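Local coordinates for protein neutral ceramidase (Pseudomonas aeruginosa, PDB 2ZWS) that hydrolyses the N-acyl bond of ceramides to release sphingosine and a fatty acid, and also runs the reverse synthesis, using a bound zinc ion, at residues 24-29 / 204-209; 158-163 / 446-451; 168-173 / 420-425; 414-419 / 470-475. All blocks are in the same frame, centred on the assembly; numbering follows the deposited sequence. Where two conformers were deposited one is given.

Interaction 1. Residues 24-29 / 204-209; sequences MGYSSL and HSTSMT. With ZN (zinc ion), chain B.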
loop_
_atom_site.group_PDB
_atom_site.type_symbol
_atom_site.label_atom_id
_atom_site.label_comp_id
_atom_site.label_asym_id
_atom_site.label_seq_id
_atom_site.Cartn_x
_atom_site.Cartn_y
_atom_site.Cartn_z
ATOM N N MET A 24 9.154 -4.365 -3.850
ATOM C CA MET A 24 8.819 -4.793 -2.496
ATOM C C MET A 24 7.618 -5.745 -2.476
ATOM O O MET A 24 6.525 -5.387 -2.935
ATOM C CB MET A 24 8.487 -3.579 -1.604
ATOM C CG MET A 24 8.251 -3.933 -0.115
ATOM S SD MET A 24 9.754 -4.606 0.607
ATOM C CE MET A 24 9.131 -5.898 1.705
ATOM N N GLY A 25 7.822 -6.940 -1.920
ATOM C CA GLY A 25 6.724 -7.884 -1.723
ATOM C C GLY A 25 7.093 -9.307 -2.111
ATOM O O GLY A 25 6.755 -10.257 -1.395
ATOM N N TYR A 26 7.748 -9.460 -3.254
ATOM C CA TYR A 26 8.083 -10.803 -3.763
ATOM C C TYR A 26 9.484 -11.339 -3.367
ATOM O O TYR A 26 9.837 -12.478 -3.696
ATOM C CB TYR A 26 7.869 -10.877 -5.282
ATOM C CG TYR A 26 6.408 -10.764 -5.698
ATOM C CD1 TYR A 26 5.999 -9.816 -6.640
ATOM C CD2 TYR A 26 5.431 -11.639 -5.162
ATOM C CE1 TYR A 26 4.643 -9.710 -7.041
ATOM C CE2 TYR A 26 4.074 -11.533 -5.561
ATOM C CZ TYR A 26 3.698 -10.568 -6.486
ATOM O OH TYR A 26 2.365 -10.474 -6.853
ATOM N N SER A 27 10.274 -10.523 -2.671
ATOM C CA SER A 27 11.583 -10.928 -2.154
ATOM C C SER A 27 12.507 -11.444 -3.246
ATOM O O SER A 27 13.307 -12.367 -3.022
ATOM C CB SER A 27 11.402 -11.978 -1.066
ATOM O OG SER A 27 10.474 -11.496 -0.117
ATOM N N SER A 28 12.426 -10.824 -4.415
ATOM C CA SER A 28 13.213 -11.274 -5.551
ATOM C C SER A 28 14.373 -10.342 -5.860
ATOM O O SER A 28 14.183 -9.141 -5.991
ATOM C CB SER A 28 12.333 -11.435 -6.787
ATOM O OG SER A 28 13.120 -11.801 -7.903
ATOM N N LEU A 29 15.571 -10.906 -6.005
ATOM C CA LEU A 29 16.718 -10.141 -6.511
ATOM C C LEU A 29 16.691 -9.844 -8.023
ATOM O O LEU A 29 17.542 -9.101 -8.524
ATOM C CB LEU A 29 18.029 -10.874 -6.190
ATOM C CG LEU A 29 18.443 -11.023 -4.732
ATOM C CD1 LEU A 29 19.551 -12.043 -4.685
ATOM C CD2 LEU A 29 18.916 -9.688 -4.156
ATOM N N HIS A 204 -5.000 -10.092 -0.999
ATOM C CA HIS A 204 -3.653 -9.690 -1.431
ATOM C C HIS A 204 -3.688 -8.925 -2.752
ATOM O O HIS A 204 -4.362 -9.325 -3.703
ATOM C CB HIS A 204 -2.691 -10.878 -1.546
ATOM C CG HIS A 204 -1.886 -11.115 -0.312
ATOM N ND1 HIS A 204 -2.434 -11.634 0.847
ATOM C CD2 HIS A 204 -0.572 -10.900 -0.053
ATOM C CE1 HIS A 204 -1.486 -11.699 1.773
ATOM N NE2 HIS A 204 -0.354 -11.249 1.251
ATOM N N SER A 205 -2.921 -7.841 -2.792
ATOM C CA SER A 205 -2.797 -7.039 -3.991
ATOM C C SER A 205 -1.605 -7.535 -4.820
ATOM O O SER A 205 -0.575 -6.843 -4.991
ATOM C CB SER A 205 -2.668 -5.552 -3.615
ATOM O OG SER A 205 -3.919 -5.108 -3.097
ATOM N N THR A 206 -1.790 -8.732 -5.367
ATOM C CA THR A 206 -0.707 -9.488 -6.006
ATOM C C THR A 206 -1.139 -9.939 -7.395
ATOM O O THR A 206 -0.623 -10.916 -7.929
ATOM C CB THR A 206 -0.367 -10.753 -5.185
ATOM O OG1 THR A 206 -1.583 -11.468 -4.901
ATOM C CG2 THR A 206 0.314 -10.407 -3.868
ATOM N N SER A 207 -2.121 -9.254 -7.982
ATOM C CA SER A 207 -2.518 -9.601 -9.349
ATOM C C SER A 207 -1.379 -9.417 -10.353
ATOM O O SER A 207 -1.289 -10.161 -11.322
ATOM C CB SER A 207 -3.738 -8.784 -9.775
ATOM O OG SER A 207 -4.852 -9.113 -8.956
ATOM N N MET A 208 -0.546 -8.381 -10.153
ATOM C CA MET A 208 0.674 -8.214 -10.944
ATOM C C MET A 208 1.732 -9.078 -10.266
ATOM O O MET A 208 2.012 -8.920 -9.062
ATOM C CB MET A 208 1.123 -6.758 -10.948
ATOM C CG MET A 208 0.140 -5.758 -11.588
ATOM S SD MET A 208 -0.300 -6.121 -13.303
ATOM C CE MET A 208 1.312 -6.050 -14.112
ATOM N N THR A 209 2.292 -10.018 -11.025
ATOM C CA THR A 209 3.136 -11.069 -10.477
ATOM C C THR A 209 4.594 -10.642 -10.363
ATOM O O THR A 209 4.974 -9.526 -10.766
ATOM C CB THR A 209 3.083 -12.363 -11.333
ATOM O OG1 THR A 209 3.784 -12.114 -12.558
ATOM C CG2 THR A 209 1.621 -12.798 -11.604
HETATM ZN ZN ZN B . 1.350 -10.543 2.279
HETATM O O HOH W 1 2.929 -10.689 0.879
#
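Tyr26 points its ring from the loop 24-29 toward the loop 204-209, and every close contact runs through this one side chain. With CG anti to its own carbonyl carbon (chi1 -67°), the ring reaches across until its hydroxyl meets the other backbone. There OH donates to the carbonyl O of Met208 at 2.7 Å, an acceptor lying at the ring edge and near the ring plane. The approach is bent, with a C=O...donor angle of 138° and the donor tilted 29° from the carbonyl plane. Thr206 CB, oblique to the ring, lies 3.2 Å from Tyr26 OH. Further back along the ring, CE1 of Tyr26 rests 3.5 Å from the carbonyl carbon of Thr209, again obliquely. The receiving loop is itself held from behind, where Asp218 accepts from the backbone N atoms of Ser207 and Met208. At its start, His204 binds the zinc ion through NE2 at 2.1 Å, sharing the metal with His97, Glu411 and Tyr448. Because the acceptor is a main-chain oxygen, the phenol fixes the backbone of the loop at Met208, and it ties the loop 24-29 to a loop that begins at a zinc ligand.

Interaction 2. Residues 158-163 / 446-451; sequences RNRSLL and ASYVTT. With ZN (zinc ion), chain B.
Arg160 and Tyr448 meet at the zinc site of the hydrolase, where Tyr448 is one of four protein ligands, beside His97, His204 and Glu411. The phenol oxygen of Tyr448 lies 2.2 Å from the zinc ion, and the same atom accepts a hydrogen bond from NH2 of Arg160 at 3.1 Å, with an N-H...O angle of 153°. The oxygen sits close to the guanidinium plane, so the arginine uses its edge. The two side chains cross at about a right angle, their flat groups turned 37° apart. One oxygen is thus held by both the metal and the arginine. Arg160 reaches the site from a chain extended between CG and NE, and its NE is held from behind by a salt bridge to Glu461. Ser161 OG bonds to the same carboxylate. Farther out, Tyr460 packs edge-to-face with the Tyr448 ring, while short strand 448-449 pairs in parallel with 411-412, which carries Glu411. The turn that presents Arg160 is an Asx turn: Asn159 OD1 accepts from the backbone N of Ser161 at 2.7 Å, in the plane of the amide carbonyl.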
loop_
_atom_site.group_PDB
_atom_site.type_symbol
_atom_site.label_atom_id
_atom_site.label_comp_id
_atom_site.label_asym_id
_atom_site.label_seq_id
_atom_site.Cartn_x
_atom_site.Cartn_y
_atom_site.Cartn_z
ATOM N N ARG A 158 -9.650 -15.805 -2.457
ATOM C CA ARG A 158 -9.618 -17.223 -2.099
ATOM C C ARG A 158 -8.576 -17.417 -1.008
ATOM O O ARG A 158 -7.600 -16.654 -0.932
ATOM C CB ARG A 158 -9.326 -18.099 -3.323
ATOM C CG ARG A 158 -7.941 -17.904 -3.928
ATOM C CD ARG A 158 -7.671 -18.898 -5.070
ATOM N NE ARG A 158 -7.406 -20.250 -4.574
ATOM C CZ ARG A 158 -6.240 -20.680 -4.093
ATOM N NH1 ARG A 158 -5.180 -19.882 -4.055
ATOM N NH2 ARG A 158 -6.131 -21.924 -3.654
ATOM N N ASN A 159 -8.781 -18.414 -0.155
ATOM C CA ASN A 159 -7.810 -18.687 0.874
ATOM C C ASN A 159 -6.649 -19.485 0.311
ATOM O O ASN A 159 -6.846 -20.555 -0.274
ATOM C CB ASN A 159 -8.462 -19.459 2.038
ATOM C CG ASN A 159 -7.613 -19.439 3.284
ATOM O OD1 ASN A 159 -6.485 -19.966 3.306
ATOM N ND2 ASN A 159 -8.159 -18.855 4.356
ATOM N N ARG A 160 -5.434 -19.010 0.545
ATOM C CA ARG A 160 -4.243 -19.661 -0.020
ATOM C C ARG A 160 -3.596 -20.659 0.934
ATOM O O ARG A 160 -2.600 -21.316 0.600
ATOM C CB ARG A 160 -3.242 -18.575 -0.483
ATOM C CG ARG A 160 -2.619 -17.846 0.644
ATOM C CD ARG A 160 -1.723 -16.715 0.186
ATOM N NE ARG A 160 -0.970 -16.194 1.319
ATOM C CZ ARG A 160 -0.105 -15.178 1.234
ATOM N NH1 ARG A 160 0.111 -14.554 0.066
ATOM N NH2 ARG A 160 0.552 -14.797 2.317
ATOM N N SER A 161 -4.145 -20.746 2.136
ATOM C CA SER A 161 -3.646 -21.677 3.150
ATOM C C SER A 161 -4.825 -22.308 3.879
ATOM O O SER A 161 -4.940 -22.201 5.108
ATOM C CB SER A 161 -2.730 -20.936 4.122
ATOM O OG SER A 161 -1.522 -20.649 3.448
ATOM N N LEU A 162 -5.691 -22.964 3.105
ATOM C CA LEU A 162 -6.953 -23.477 3.627
ATOM C C LEU A 162 -6.756 -24.584 4.670
ATOM O O LEU A 162 -7.535 -24.693 5.618
ATOM C CB LEU A 162 -7.870 -23.927 2.489
ATOM C CG LEU A 162 -9.347 -24.117 2.875
ATOM C CD1 LEU A 162 -9.915 -22.932 3.665
ATOM C CD2 LEU A 162 -10.187 -24.366 1.639
ATOM N N LEU A 163 -5.693 -25.361 4.528
ATOM C CA LEU A 163 -5.427 -26.444 5.476
ATOM C C LEU A 163 -5.288 -25.897 6.902
ATOM O O LEU A 163 -5.824 -26.481 7.851
ATOM C CB LEU A 163 -4.156 -27.180 5.059
ATOM C CG LEU A 163 -3.654 -28.317 5.937
ATOM C CD1 LEU A 163 -2.938 -29.272 5.022
ATOM C CD2 LEU A 163 -2.714 -27.810 7.019
ATOM N N ALA A 446 5.237 -6.042 10.646
ATOM C CA ALA A 446 5.916 -7.090 11.422
ATOM C C ALA A 446 5.416 -8.455 10.939
ATOM O O ALA A 446 5.055 -9.325 11.744
ATOM C CB ALA A 446 5.661 -6.873 12.914
ATOM N N SER A 447 5.442 -8.641 9.624
ATOM C CA SER A 447 5.156 -9.921 8.987
ATOM C C SER A 447 3.744 -10.445 9.273
ATOM O O SER A 447 2.812 -9.702 9.211
ATOM C CB SER A 447 6.286 -10.921 9.315
ATOM O OG SER A 447 7.500 -10.448 8.741
ATOM N N TYR A 448 3.587 -11.726 9.610
ATOM C CA TYR A 448 2.259 -12.365 9.620
ATOM C C TYR A 448 1.735 -12.690 11.018
ATOM O O TYR A 448 2.514 -12.850 11.964
ATOM C CB TYR A 448 2.237 -13.620 8.714
ATOM C CG TYR A 448 2.274 -13.293 7.231
ATOM C CD1 TYR A 448 3.461 -12.946 6.586
ATOM C CD2 TYR A 448 1.114 -13.345 6.466
ATOM C CE1 TYR A 448 3.480 -12.607 5.197
ATOM C CE2 TYR A 448 1.111 -13.063 5.107
ATOM C CZ TYR A 448 2.288 -12.673 4.453
ATOM O OH TYR A 448 2.240 -12.352 3.087
ATOM N N VAL A 449 0.413 -12.765 11.139
ATOM C CA VAL A 449 -0.206 -13.217 12.380
ATOM C C VAL A 449 -1.269 -14.265 12.089
ATOM O O VAL A 449 -2.251 -14.038 11.405
ATOM C CB VAL A 449 -0.814 -12.063 13.195
ATOM C CG1 VAL A 449 -1.396 -12.580 14.499
ATOM C CG2 VAL A 449 0.233 -10.950 13.452
ATOM N N THR A 450 -1.037 -15.407 12.699
ATOM C CA THR A 450 -1.814 -16.593 12.524
ATOM C C THR A 450 -2.390 -16.950 13.925
ATOM O O THR A 450 -1.823 -16.571 14.961
ATOM C CB THR A 450 -0.735 -17.537 11.999
ATOM O OG1 THR A 450 -0.917 -18.082 10.688
ATOM C CG2 THR A 450 0.215 -18.027 12.947
ATOM N N THR A 451 -3.531 -17.628 13.978
ATOM C CA THR A 451 -4.060 -18.050 15.277
ATOM C C THR A 451 -3.136 -19.139 15.838
ATOM O O THR A 451 -2.343 -19.712 15.105
ATOM C CB THR A 451 -5.460 -18.643 15.155
ATOM O OG1 THR A 451 -5.392 -19.760 14.269
ATOM C CG2 THR A 451 -6.471 -17.615 14.600
HETATM ZN ZN ZN B . 1.350 -10.543 2.279
HETATM O O HOH W 2 2.710 -13.229 -0.247
HETATM O O HOH W 1 2.929 -10.689 0.879
#

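Interaction 3. Residues 168-173 / 420-425; sequences NPDIAG and IRRAVQ. Unlike the reference sequence in segment 168-173: Ala172 (reference Val).
Asp170, on the loop 168-173, faces Arg422 on the outward side of helix 414-428, and their opposite charges form a long salt bridge, OD2 of Asp170 to NH1 of Arg422 at 3.5 Å. This is the closer part of a sparse contact. The carboxylate reaches the guanidinium at its edge, near its plane, but the two flat groups stand 70° apart, far from the coplanar pairing in which both oxygens would be engaged. No hydrogen bond crosses between the segments. The carbonyl O of Asp170 also lies in the guanidinium plane, 3.7 Å from NH1 of Arg422, so that one nitrogen faces two oxygens of the same residue. Arg422 gets there with a chain extended from CG to NE, which carries its charge well clear of the helix backbone.

Beyond this, the contact thins out toward the surface. NH2 of Arg422 comes no nearer than 4.1 Å to the carbonyl O of Ala172, a residue that differs from the reference sequence, and both residues are exposed. Arg422 was modelled in two conformers, in keeping with a weakly held side chain. The same OD2 of Asp170 has a stronger salt-bridge partner in NE of Arg419, one turn earlier on the helix. The loop therefore lies along the outer side of helix 414-428, with Met415 touching both Asp170 and Arg422, while Ile420 and Val424 face inward onto strands 403-407 and 435-439, and Ile420 and Ala423 meet helix 471-488.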
loop_
_atom_site.group_PDB
_atom_site.type_symbol
_atom_site.label_atom_id
_atom_site.label_comp_id
_atom_site.label_asym_id
_atom_site.label_seq_id
_atom_site.Cartn_x
_atom_site.Cartn_y
_atom_site.Cartn_z
ATOM N N ASN A 168 -8.877 -24.199 12.799
ATOM C CA ASN A 168 -9.589 -23.399 13.796
ATOM C C ASN A 168 -10.926 -24.040 14.152
ATOM O O ASN A 168 -11.641 -24.492 13.263
ATOM C CB ASN A 168 -9.831 -21.981 13.281
ATOM C CG ASN A 168 -8.531 -21.217 13.051
ATOM O OD1 ASN A 168 -7.763 -20.968 13.983
ATOM N ND2 ASN A 168 -8.280 -20.864 11.795
ATOM N N PRO A 169 -11.266 -24.080 15.454
ATOM C CA PRO A 169 -12.542 -24.684 15.871
ATOM C C PRO A 169 -13.747 -23.762 15.690
ATOM O O PRO A 169 -14.885 -24.186 15.899
ATOM C CB PRO A 169 -12.328 -24.932 17.366
ATOM C CG PRO A 169 -11.381 -23.883 17.788
ATOM C CD PRO A 169 -10.475 -23.610 16.603
ATOM N N ASP A 170 -13.497 -22.512 15.305
ATOM C CA ASP A 170 -14.505 -21.459 15.353
ATOM C C ASP A 170 -14.728 -20.749 14.007
ATOM O O ASP A 170 -14.738 -19.515 13.952
ATOM C CB ASP A 170 -14.106 -20.430 16.430
ATOM C CG ASP A 170 -12.781 -19.681 16.097
ATOM O OD1 ASP A 170 -11.874 -20.262 15.457
ATOM O OD2 ASP A 170 -12.649 -18.508 16.510
ATOM N N ILE A 171 -14.953 -21.505 12.937
ATOM C CA ILE A 171 -15.014 -20.894 11.600
ATOM C C ILE A 171 -16.401 -20.762 10.969
ATOM O O ILE A 171 -16.507 -20.648 9.751
ATOM C CB ILE A 171 -14.035 -21.554 10.596
ATOM C CG1 ILE A 171 -14.436 -23.007 10.273
ATOM C CG2 ILE A 171 -12.624 -21.488 11.117
ATOM C CD1 ILE A 171 -13.722 -23.594 9.063
ATOM N N ALA A 172 -17.460 -20.790 11.777
ATOM C CA ALA A 172 -18.801 -20.544 11.231
ATOM C C ALA A 172 -18.863 -19.170 10.573
ATOM O O ALA A 172 -18.428 -18.182 11.156
ATOM C CB ALA A 172 -19.861 -20.652 12.316
ATOM N N GLY A 173 -19.387 -19.127 9.349
ATOM C CA GLY A 173 -19.419 -17.897 8.554
ATOM C C GLY A 173 -18.155 -17.712 7.715
ATOM O O GLY A 173 -18.082 -16.785 6.920
ATOM N N ILE A 420 -9.995 -10.934 16.971
ATOM C CA ILE A 420 -9.724 -9.639 17.602
ATOM C C ILE A 420 -10.933 -8.716 17.457
ATOM O O ILE A 420 -11.362 -8.098 18.418
ATOM C CB ILE A 420 -8.451 -8.997 17.045
ATOM C CG1 ILE A 420 -7.246 -9.885 17.399
ATOM C CG2 ILE A 420 -8.274 -7.598 17.628
ATOM C CD1 ILE A 420 -5.922 -9.450 16.782
ATOM N N ARG A 421 -11.515 -8.685 16.263
ATOM C CA ARG A 421 -12.722 -7.918 16.012
ATOM C C ARG A 421 -13.833 -8.276 17.004
ATOM O O ARG A 421 -14.443 -7.390 17.609
ATOM C CB ARG A 421 -13.193 -8.199 14.596
ATOM C CG ARG A 421 -13.620 -6.978 13.839
ATOM C CD ARG A 421 -14.339 -7.426 12.593
ATOM N NE ARG A 421 -13.485 -8.212 11.713
ATOM C CZ ARG A 421 -13.925 -8.936 10.677
ATOM N NH1 ARG A 421 -15.228 -9.020 10.388
ATOM N NH2 ARG A 421 -13.045 -9.579 9.913
ATOM N N ARG A 422 -14.083 -9.574 17.168
ATOM C CA ARG A 422 -15.106 -10.082 18.100
ATOM C C ARG A 422 -14.833 -9.631 19.525
ATOM O O ARG A 422 -15.743 -9.226 20.252
ATOM C CB ARG A 422 -15.146 -11.608 18.082
ATOM C CG ARG A 422 -15.790 -12.205 16.855
ATOM C CD ARG A 422 -15.611 -13.712 16.818
ATOM N NE ARG A 422 -16.285 -14.241 15.643
ATOM C CZ ARG A 422 -16.084 -15.442 15.121
ATOM N NH1 ARG A 422 -15.196 -16.277 15.651
ATOM N NH2 ARG A 422 -16.771 -15.792 14.044
ATOM N N ALA A 423 -13.570 -9.758 19.932
ATOM C CA ALA A 423 -13.182 -9.453 21.311
ATOM C C ALA A 423 -13.343 -7.956 21.587
ATOM O O ALA A 423 -13.838 -7.552 22.642
ATOM C CB ALA A 423 -11.774 -9.901 21.564
ATOM N N VAL A 424 -12.928 -7.130 20.623
ATOM C CA VAL A 424 -13.069 -5.686 20.734
ATOM C C VAL A 424 -14.538 -5.250 20.703
ATOM O O VAL A 424 -14.952 -4.418 21.527
ATOM C CB VAL A 424 -12.237 -4.964 19.661
ATOM C CG1 VAL A 424 -12.632 -3.455 19.541
ATOM C CG2 VAL A 424 -10.747 -5.142 19.953
ATOM N N GLN A 425 -15.332 -5.816 19.794
ATOM C CA GLN A 425 -16.761 -5.498 19.780
ATOM C C GLN A 425 -17.425 -5.853 21.125
ATOM O O GLN A 425 -18.257 -5.088 21.627
ATOM C CB GLN A 425 -17.479 -6.173 18.594
ATOM C CG GLN A 425 -19.006 -5.908 18.551
ATOM C CD GLN A 425 -19.354 -4.444 18.404
ATOM O OE1 GLN A 425 -19.197 -3.849 17.334
ATOM N NE2 GLN A 425 -19.838 -3.855 19.480
#

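Interaction 4. Residues 414-419 / 470-475; sequences VMAGVR and WTQAAY
Two helices of the catalytic domain pack here near their N-terminal ends: the first turns of helix 414-428 lie against the start of helix 471-488, with Ala416 and Gln472 the closest pair of backbone positions, their CA atoms 6.2 Å apart. Such an approach suits a small residue on one side, and the methyl CB of Ala416 touches CG of Gln472 at 3.6 Å. Gln472 then turns polar. Its CG stands anti to the backbone N (chi1 -170°) and the chain bends at chi2 (-80°), which swings the amide alongside the neighbouring helix. There NE2 donates to the carbonyl O of Ala416 at 3.2 Å, arriving on a lone pair in the carbonyl plane, with an N-H...O angle of 157°. The same NE2 packs 3.6 Å from CB of Arg419, and its stronger bond goes to OE1 of Gln476, one turn on in its own helix.

The other end of that amide is served by a water, which donates to OE1 of Gln472 at 2.6 Å and accepts from NH2 of Arg419 at 3.0 Å, joining the two side chains indirectly. Bonds at NE2 and OE1 together favour this amide rotation in the conformer given, one of two modelled for Gln472. Arg419 also forms a salt bridge from NH1 to Glu453. Strand 448-449 adjoins the interface, with Val449 packed on Thr471, Gln472 and Tyr475, and Ile309 of strand 308-309 meets Trp470, just before helix 471-488, and Ala473 and Ala474 within it.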
loop_
_atom_site.group_PDB
_atom_site.type_symbol
_atom_site.label_atom_id
_atom_site.label_comp_id
_atom_site.label_asym_id
_atom_site.label_seq_id
_atom_site.Cartn_x
_atom_site.Cartn_y
_atom_site.Cartn_z
ATOM N N VAL A 414 -7.522 -14.460 8.297
ATOM C CA VAL A 414 -8.959 -14.207 8.521
ATOM C C VAL A 414 -9.316 -14.404 10.009
ATOM O O VAL A 414 -9.841 -13.495 10.647
ATOM C CB VAL A 414 -9.847 -15.104 7.611
ATOM C CG1 VAL A 414 -11.350 -15.022 8.013
ATOM C CG2 VAL A 414 -9.650 -14.730 6.132
ATOM N N MET A 415 -9.031 -15.587 10.569
ATOM C CA MET A 415 -9.472 -15.855 11.937
ATOM C C MET A 415 -8.662 -15.071 12.963
ATOM O O MET A 415 -9.179 -14.733 14.050
ATOM C CB MET A 415 -9.446 -17.359 12.263
ATOM C CG MET A 415 -10.477 -18.201 11.502
ATOM S SD MET A 415 -12.115 -17.411 11.319
ATOM C CE MET A 415 -12.659 -17.121 13.023
ATOM N N ALA A 416 -7.408 -14.744 12.643
ATOM C CA ALA A 416 -6.622 -13.942 13.600
ATOM C C ALA A 416 -7.268 -12.557 13.753
ATOM O O ALA A 416 -7.400 -12.035 14.872
ATOM C CB ALA A 416 -5.158 -13.857 13.187
ATOM N N GLY A 417 -7.710 -11.999 12.637
ATOM C CA GLY A 417 -8.370 -10.690 12.653
ATOM C C GLY A 417 -9.786 -10.759 13.197
ATOM O O GLY A 417 -10.207 -9.920 14.022
ATOM N N VAL A 418 -10.532 -11.769 12.743
ATOM C CA VAL A 418 -11.912 -11.948 13.211
ATOM C C VAL A 418 -11.983 -12.123 14.736
ATOM O O VAL A 418 -12.843 -11.546 15.385
ATOM C CB VAL A 418 -12.645 -13.112 12.483
ATOM C CG1 VAL A 418 -13.990 -13.404 13.158
ATOM C CG2 VAL A 418 -12.854 -12.748 11.027
ATOM N N ARG A 419 -11.085 -12.920 15.303
ATOM C CA ARG A 419 -11.097 -13.103 16.766
ATOM C C ARG A 419 -10.877 -11.768 17.511
ATOM O O ARG A 419 -11.505 -11.493 18.546
ATOM C CB ARG A 419 -10.055 -14.128 17.196
ATOM C CG ARG A 419 -10.537 -15.566 16.989
ATOM C CD ARG A 419 -9.490 -16.498 17.528
ATOM N NE ARG A 419 -9.648 -17.845 17.002
ATOM C CZ ARG A 419 -8.765 -18.809 17.223
ATOM N NH1 ARG A 419 -8.961 -20.027 16.707
ATOM N NH2 ARG A 419 -7.695 -18.552 17.968
ATOM N N TRP A 470 1.904 -17.540 20.405
ATOM C CA TRP A 470 0.952 -16.667 21.090
ATOM C C TRP A 470 0.963 -15.234 20.567
ATOM O O TRP A 470 0.406 -14.345 21.201
ATOM C CB TRP A 470 1.162 -16.708 22.611
ATOM C CG TRP A 470 1.048 -18.130 23.123
ATOM C CD1 TRP A 470 2.056 -18.914 23.580
ATOM C CD2 TRP A 470 -0.134 -18.930 23.128
ATOM N NE1 TRP A 470 1.567 -20.160 23.912
ATOM C CE2 TRP A 470 0.226 -20.196 23.642
ATOM C CE3 TRP A 470 -1.470 -18.697 22.768
ATOM C CZ2 TRP A 470 -0.708 -21.236 23.809
ATOM C CZ3 TRP A 470 -2.402 -19.733 22.928
ATOM C CH2 TRP A 470 -2.008 -20.984 23.450
ATOM N N THR A 471 1.557 -15.036 19.394
ATOM C CA THR A 471 1.533 -13.718 18.734
ATOM C C THR A 471 0.101 -13.180 18.594
ATOM O O THR A 471 -0.179 -12.001 18.927
ATOM C CB THR A 471 2.258 -13.759 17.372
ATOM O OG1 THR A 471 3.619 -14.165 17.571
ATOM C CG2 THR A 471 2.242 -12.387 16.696
ATOM N N GLN A 472 -0.818 -14.021 18.111
ATOM C CA GLN A 472 -2.190 -13.565 17.921
ATOM C C GLN A 472 -2.830 -13.180 19.251
ATOM O O GLN A 472 -3.521 -12.164 19.337
ATOM C CB GLN A 472 -3.028 -14.626 17.202
ATOM C CG GLN A 472 -4.424 -14.165 16.721
ATOM C CD GLN A 472 -5.483 -14.142 17.818
ATOM O OE1 GLN A 472 -5.373 -14.859 18.822
ATOM N NE2 GLN A 472 -6.530 -13.323 17.632
ATOM N N ALA A 473 -2.616 -14.012 20.270
ATOM C CA ALA A 473 -3.156 -13.792 21.620
ATOM C C ALA A 473 -2.658 -12.450 22.172
ATOM O O ALA A 473 -3.444 -11.688 22.771
ATOM C CB ALA A 473 -2.735 -14.944 22.537
ATOM N N ALA A 474 -1.387 -12.146 21.920
ATOM C CA ALA A 474 -0.789 -10.854 22.346
ATOM C C ALA A 474 -1.528 -9.692 21.704
ATOM O O ALA A 474 -1.900 -8.723 22.395
ATOM C CB ALA A 474 0.690 -10.776 21.972
ATOM N N TYR A 475 -1.724 -9.766 20.382
ATOM C CA TYR A 475 -2.455 -8.674 19.709
ATOM C C TYR A 475 -3.884 -8.561 20.232
ATOM O O TYR A 475 -4.395 -7.465 20.403
ATOM C CB TYR A 475 -2.460 -8.878 18.209
ATOM C CG TYR A 475 -1.211 -8.429 17.506
ATOM C CD1 TYR A 475 -0.940 -7.069 17.319
ATOM C CD2 TYR A 475 -0.309 -9.364 16.986
ATOM C CE1 TYR A 475 0.199 -6.653 16.647
ATOM C CE2 TYR A 475 0.817 -8.969 16.293
ATOM C CZ TYR A 475 1.070 -7.595 16.123
ATOM O OH TYR A 475 2.174 -7.157 15.425
HETATM O O HOH W 3 -7.239 -16.350 19.969
#

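In the fold
Interactions 1 and 2 share the zinc ion and its bound water: NE2 of His204 lies 3.4 Å from OH of Tyr448 and 3.5 Å from NH1 of Arg160. The side chain of Arg160 is also about 3 Å from that of Ser250, the probable nucleophile. Interactions 3 and 4 lie farther out, the side chain of Ala416 about 13 Å from the zinc ion; both use helix 414-428 and are bridged by the salt bridge from OD2 of Asp170 to NE of Arg419 at 3.1 Å. Segment 446-451 connects the two groups: Val449 and Thr450 pack on interaction 4, while OG1 of Thr451 lies 2.7 Å from OD1 of Asn168, a probable hydrogen bond to interaction 3.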